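Rutinosidase (Aspergillus niger, PDB 6I1A) hydrolyses glycosidic bonds of rutinosides as a secreted family 5 glycosyl hydrolase and probably also acts as an exo-1,3-beta-glucanase. Local coordinates at residues A99-P104 with I171-N176; H137-G142 with E190-P195. One frame throughout, in Å; residues are numbered along the deposited sequence.

Interaction 1. Residues A99-P104 with I171-N176; sequences AWIDLP and IDQVIN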
loop_
_atom_site.group_PDB
_atom_site.type_symbol
_atom_site.label_atom_id
_atom_site.label_comp_id
_atom_site.label_asym_id
_atom_site.label_seq_id
_atom_site.Cartn_x
_atom_site.Cartn_y
_atom_site.Cartn_z
ATOM N N ALA A 99 -30.769 -12.425 9.125
ATOM C CA ALA A 99 -31.265 -13.662 8.522
ATOM C C ALA A 99 -31.350 -14.744 9.626
ATOM O O ALA A 99 -32.111 -15.736 9.464
ATOM C CB ALA A 99 -30.359 -14.102 7.407
ATOM N N TRP A 100 -30.490 -14.630 10.628
ATOM C CA TRP A 100 -30.163 -15.723 11.566
ATOM C C TRP A 100 -30.799 -15.477 12.916
ATOM O O TRP A 100 -31.196 -16.482 13.591
ATOM C CB TRP A 100 -28.643 -15.940 11.645
ATOM C CG TRP A 100 -28.047 -16.213 10.296
ATOM C CD1 TRP A 100 -27.392 -15.308 9.494
ATOM C CD2 TRP A 100 -28.098 -17.438 9.560
ATOM N NE1 TRP A 100 -27.025 -15.904 8.342
ATOM C CE2 TRP A 100 -27.440 -17.211 8.338
ATOM C CE3 TRP A 100 -28.586 -18.728 9.822
ATOM C CZ2 TRP A 100 -27.299 -18.225 7.388
ATOM C CZ3 TRP A 100 -28.446 -19.701 8.871
ATOM C CH2 TRP A 100 -27.804 -19.453 7.664
ATOM N N ILE A 101 -30.832 -14.244 13.369
ATOM C CA ILE A 101 -31.402 -13.866 14.692
ATOM C C ILE A 101 -32.210 -12.611 14.515
ATOM O O ILE A 101 -31.918 -11.785 13.633
ATOM C CB ILE A 101 -30.334 -13.688 15.749
ATOM C CG1 ILE A 101 -29.488 -12.440 15.578
ATOM C CG2 ILE A 101 -29.535 -14.982 15.925
ATOM C CD1 ILE A 101 -28.632 -12.106 16.846
ATOM N N ASP A 102 -33.235 -12.440 15.345
ATOM C CA ASP A 102 -34.111 -11.270 15.271
ATOM C C ASP A 102 -33.930 -10.473 16.543
ATOM O O ASP A 102 -34.562 -10.843 17.601
ATOM C CB ASP A 102 -35.546 -11.747 15.095
ATOM C CG ASP A 102 -36.518 -10.640 14.929
ATOM O OD1 ASP A 102 -36.197 -9.504 15.238
ATOM O OD2 ASP A 102 -37.623 -10.956 14.396
ATOM N N LEU A 103 -33.055 -9.498 16.562
ATOM C CA LEU A 103 -32.782 -8.669 17.759
ATOM C C LEU A 103 -33.757 -7.518 17.822
ATOM O O LEU A 103 -34.046 -6.858 16.830
ATOM C CB LEU A 103 -31.351 -8.124 17.724
ATOM C CG LEU A 103 -30.313 -9.210 17.981
ATOM C CD1 LEU A 103 -28.929 -8.679 17.611
ATOM C CD2 LEU A 103 -30.353 -9.626 19.439
ATOM N N PRO A 104 -34.316 -7.212 19.012
ATOM C CA PRO A 104 -35.296 -6.127 19.139
ATOM C C PRO A 104 -34.726 -4.715 18.923
ATOM O O PRO A 104 -35.505 -3.797 18.790
ATOM C CB PRO A 104 -35.824 -6.299 20.572
ATOM C CG PRO A 104 -34.698 -6.990 21.304
ATOM C CD PRO A 104 -34.049 -7.892 20.276
ATOM N N ILE A 171 -23.804 -17.493 14.960
ATOM C CA ILE A 171 -22.952 -18.594 14.517
ATOM C C ILE A 171 -23.574 -19.918 14.899
ATOM O O ILE A 171 -23.530 -20.862 14.082
ATOM C CB ILE A 171 -21.536 -18.425 15.040
ATOM C CG1 ILE A 171 -20.827 -17.201 14.442
ATOM C CG2 ILE A 171 -20.750 -19.703 14.881
ATOM C CD1 ILE A 171 -21.045 -16.889 13.011
ATOM N N ASP A 172 -24.182 -20.035 16.078
ATOM C CA ASP A 172 -24.875 -21.286 16.412
ATOM C C ASP A 172 -25.966 -21.589 15.390
ATOM O O ASP A 172 -26.187 -22.796 15.031
ATOM C CB ASP A 172 -25.514 -21.213 17.794
ATOM C CG ASP A 172 -24.521 -21.365 18.943
ATOM O OD1 ASP A 172 -23.415 -21.867 18.723
ATOM O OD2 ASP A 172 -24.887 -20.972 20.094
ATOM N N GLN A 173 -26.701 -20.590 14.930
ATOM C CA GLN A 173 -27.769 -20.804 13.916
ATOM C C GLN A 173 -27.156 -21.255 12.606
ATOM O O GLN A 173 -27.739 -22.148 11.946
ATOM C CB GLN A 173 -28.621 -19.552 13.737
ATOM C CG GLN A 173 -29.419 -19.192 14.959
ATOM C CD GLN A 173 -30.404 -20.283 15.302
ATOM O OE1 GLN A 173 -31.139 -20.792 14.443
ATOM N NE2 GLN A 173 -30.448 -20.577 16.592
ATOM N N VAL A 174 -26.028 -20.694 12.214
ATOM C CA VAL A 174 -25.383 -21.101 10.934
ATOM C C VAL A 174 -24.899 -22.547 11.059
ATOM O O VAL A 174 -25.100 -23.359 10.138
ATOM C CB VAL A 174 -24.252 -20.152 10.525
ATOM C CG1 VAL A 174 -23.595 -20.654 9.247
ATOM C CG2 VAL A 174 -24.805 -18.742 10.355
ATOM N N ILE A 175 -24.256 -22.898 12.188
ATOM C CA ILE A 175 -23.799 -24.303 12.414
ATOM C C ILE A 175 -24.996 -25.233 12.330
ATOM O O ILE A 175 -24.891 -26.284 11.640
ATOM C CB ILE A 175 -23.094 -24.450 13.770
ATOM C CG1 ILE A 175 -21.773 -23.669 13.820
ATOM C CG2 ILE A 175 -22.875 -25.933 14.090
ATOM C CD1 ILE A 175 -21.212 -23.465 15.206
ATOM N N ASN A 176 -26.072 -24.873 12.972
ATOM C CA ASN A 176 -27.299 -25.736 12.946
ATOM C C ASN A 176 -27.825 -25.869 11.513
ATOM O O ASN A 176 -28.215 -26.959 11.083
ATOM C CB ASN A 176 -28.407 -25.194 13.850
ATOM C CG ASN A 176 -29.636 -26.068 13.869
ATOM O OD1 ASN A 176 -29.544 -27.200 14.390
ATOM N ND2 ASN A 176 -30.730 -25.584 13.310
#

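Interaction 2. Residues H137-G142 with E190-P195; sequences HSLPGG and EPINEP. With EDO (1,2-ethanediol), chain K.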
loop_
_atom_site.group_PDB
_atom_site.type_symbol
_atom_site.label_atom_id
_atom_site.label_comp_id
_atom_site.label_asym_id
_atom_site.label_seq_id
_atom_site.Cartn_x
_atom_site.Cartn_y
_atom_site.Cartn_z
ATOM N N HIS A 137 -22.131 -11.378 6.865
ATOM C CA HIS A 137 -21.474 -10.173 6.352
ATOM C C HIS A 137 -21.502 -9.036 7.356
ATOM O O HIS A 137 -20.526 -8.265 7.452
ATOM C CB HIS A 137 -22.193 -9.790 5.050
ATOM C CG HIS A 137 -21.330 -9.191 3.992
ATOM N ND1 HIS A 137 -20.294 -9.889 3.455
ATOM C CD2 HIS A 137 -21.497 -8.055 3.252
ATOM C CE1 HIS A 137 -19.793 -9.163 2.473
ATOM N NE2 HIS A 137 -20.492 -8.051 2.314
ATOM N N SER A 138 -22.586 -8.964 8.134
ATOM C CA SER A 138 -22.725 -8.038 9.266
ATOM C C SER A 138 -22.811 -8.834 10.568
ATOM O O SER A 138 -23.276 -9.979 10.542
ATOM C CB SER A 138 -23.960 -7.160 9.128
ATOM O OG SER A 138 -25.089 -7.898 8.688
ATOM N N LEU A 139 -22.450 -8.180 11.654
ATOM C CA LEU A 139 -22.679 -8.749 13.020
ATOM C C LEU A 139 -23.289 -7.647 13.870
ATOM O O LEU A 139 -23.156 -6.457 13.597
ATOM C CB LEU A 139 -21.381 -9.236 13.656
ATOM C CG LEU A 139 -20.704 -10.415 12.966
ATOM C CD1 LEU A 139 -19.351 -10.696 13.605
ATOM C CD2 LEU A 139 -21.613 -11.651 12.978
ATOM N N PRO A 140 -24.034 -8.045 14.938
ATOM C CA PRO A 140 -24.683 -7.092 15.810
ATOM C C PRO A 140 -23.747 -5.999 16.310
ATOM O O PRO A 140 -22.629 -6.270 16.763
ATOM C CB PRO A 140 -25.237 -7.980 16.948
ATOM C CG PRO A 140 -25.509 -9.313 16.248
ATOM C CD PRO A 140 -24.340 -9.442 15.293
ATOM N N GLY A 141 -24.164 -4.740 16.148
ATOM C CA GLY A 141 -23.449 -3.553 16.588
ATOM C C GLY A 141 -22.575 -2.910 15.508
ATOM O O GLY A 141 -22.305 -1.731 15.614
ATOM N N GLY A 142 -22.223 -3.679 14.497
ATOM C CA GLY A 142 -21.486 -3.086 13.376
ATOM C C GLY A 142 -19.994 -3.335 13.489
ATOM O O GLY A 142 -19.389 -2.975 14.503
ATOM N N GLU A 190 -18.099 -18.720 7.248
ATOM C CA GLU A 190 -17.318 -17.477 7.303
ATOM C C GLU A 190 -17.973 -16.498 8.271
ATOM O O GLU A 190 -19.022 -15.899 7.967
ATOM C CB GLU A 190 -17.233 -16.816 5.920
ATOM C CG GLU A 190 -16.310 -15.620 5.924
ATOM C CD GLU A 190 -15.929 -15.126 4.557
ATOM O OE1 GLU A 190 -16.721 -15.263 3.601
ATOM O OE2 GLU A 190 -14.761 -14.666 4.424
ATOM N N PRO A 191 -17.424 -16.367 9.505
ATOM C CA PRO A 191 -18.168 -15.690 10.576
ATOM C C PRO A 191 -17.990 -14.180 10.722
ATOM O O PRO A 191 -18.605 -13.563 11.591
ATOM C CB PRO A 191 -17.564 -16.408 11.812
ATOM C CG PRO A 191 -16.148 -16.645 11.454
ATOM C CD PRO A 191 -16.263 -17.100 9.998
ATOM N N ILE A 192 -17.169 -13.584 9.856
ATOM C CA ILE A 192 -17.040 -12.112 9.859
ATOM C C ILE A 192 -16.578 -11.683 8.468
ATOM O O ILE A 192 -15.965 -12.493 7.743
ATOM C CB ILE A 192 -16.069 -11.626 10.973
ATOM C CG1 ILE A 192 -16.282 -10.142 11.338
ATOM C CG2 ILE A 192 -14.624 -11.918 10.640
ATOM C CD1 ILE A 192 -15.690 -9.792 12.718
ATOM N N ASN A 193 -16.848 -10.414 8.150
ATOM C CA ASN A 193 -16.438 -9.828 6.851
ATOM C C ASN A 193 -15.912 -8.431 7.072
ATOM O O ASN A 193 -16.625 -7.574 7.633
ATOM C CB ASN A 193 -17.631 -9.786 5.917
ATOM C CG ASN A 193 -17.235 -9.223 4.570
ATOM O OD1 ASN A 193 -16.629 -9.933 3.773
ATOM N ND2 ASN A 193 -17.576 -7.952 4.317
ATOM N N GLU A 194 -14.657 -8.165 6.689
ATOM C CA GLU A 194 -14.032 -6.834 6.666
ATOM C C GLU A 194 -14.248 -6.065 7.973
ATOM O O GLU A 194 -14.648 -4.893 7.956
ATOM C CB GLU A 194 -14.483 -6.052 5.432
ATOM C CG GLU A 194 -14.074 -6.688 4.141
ATOM C CD GLU A 194 -14.504 -5.891 2.913
ATOM O OE1 GLU A 194 -15.012 -4.758 3.017
ATOM O OE2 GLU A 194 -14.155 -6.386 1.763
ATOM N N PRO A 195 -13.864 -6.651 9.130
ATOM C CA PRO A 195 -13.869 -5.862 10.358
ATOM C C PRO A 195 -12.843 -4.733 10.244
ATOM O O PRO A 195 -11.717 -4.941 9.744
ATOM C CB PRO A 195 -13.477 -6.897 11.441
ATOM C CG PRO A 195 -12.656 -7.926 10.672
ATOM C CD PRO A 195 -13.297 -7.988 9.313
HETATM C C1 EDO K . -15.286 -2.886 0.156
HETATM O O1 EDO K . -16.116 -3.656 0.978
HETATM C C2 EDO K . -14.428 -3.774 -0.676
HETATM O O2 EDO K . -13.366 -4.427 0.075
HETATM O O HOH W 1 -18.861 -6.295 6.493
HETATM O O HOH W 2 -19.227 -9.482 9.586
#

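Interaction 1. Residues A99-P104 with I171-N176
Trp100 lays one face of its indole against Val174, and a single methyl does the touching. CG2 of Val174 stands 3.6 Å from the centroid of the Trp100 six-membered ring and only 11° off the ring normal, a CH-pi contact from almost straight above the face. The Val174 torsion explains the choice of methyl: CG1 is anti to the backbone N (chi1 177°), while CG2 lies beside that N and meets the indole. On the opposite face sits Ala99 CB, offset toward the rim, so the ring is held between two methyl groups. Gln173 runs antiparallel alongside Trp100 and meets it with aliphatic carbons: Gln173 CB lies 4.0 Å from Trp100 CE3, and Gln173 CG is 3.5 Å from the Trp100 carbonyl O. Its amide plane is turned 43° from the indole. No hydrogen bond joins the two segments; the indole NE1 bonds to Thr95 OG1 instead. Phe177, further along helix 161-179, meets the indole edge-to-face. The loop after strand 90-95 thus lies against this helix, Val174 also touching Ile134 and Thr136 of strand 131-136, while Ile171 and Ile175 pack on helix 213-233.

Interaction 2. Residues H137-G142 with E190-P195
The loops that follow strands 131-136 and 187-190 meet here at the C-terminal end of the parallel barrel strands, and the second carries the Asn-Glu-Pro signature of glycosyl hydrolase family 5 (Asn193, Glu194, Pro195). The His137 ring and Asn193 amide run alongside one another, stacked with planes 23° apart. Asn193 ND2 sits over one face, offset toward the rim, 3.1 Å from His137 CE1. Each has a partner outside the contact: Asp135 OD2 for the ring ND1, Arg92 NH2 for Asn193 OD1. A water ties the backbones together, donating to His137 O and Asn193 O and accepting from Asn193 ND2 (3.0 Å). A second water accepts from Asn193 N (2.9 Å) and donates weakly to His137 O. Beside this polar part, Leu139 CD1 lies 3.6 Å from Pro191 O, which bonds to Tyr222 OH, and 3.9 Å from Ile192 CG1, the Leu139 and Ile192 side chains crossing at about a right angle. Glu194 takes one hydrogen bond on each carboxylate oxygen from an ethanediol, probably from the crystallisation liquor; OE2 also bonds to His266 ND1. Glu194 touches Glu303 on strand 299-308, an arrangement consistent with the paired-glutamate active site of family 5 TIM barrels.

In the fold
The four segments alternate along the chain, and the two interactions share the same helical surroundings. Interaction 1 lies further out, its centre about 18 Å from the chain centre, and is partly buried, Val174 inside and Gln173 at the surface; without a hydrogen bond across its segments, it rests mainly on CH-pi and aliphatic contacts. Interaction 2 is fully buried, its centre about 10 Å from the chain centre, and mixes stacking, water bridges and a small apolar patch. Two contacts link them: Ile171 CD1 of helix 161-179 packs 3.7 Å from Pro191 CB, and Leu103 CD1, in the loop, lies 3.7 Å from Pro140 CG. The helix packs Val174 against the indole of Trp100 in interaction 1 while covering the loops of interaction 2, whose polar chemistry lies toward the probable active site.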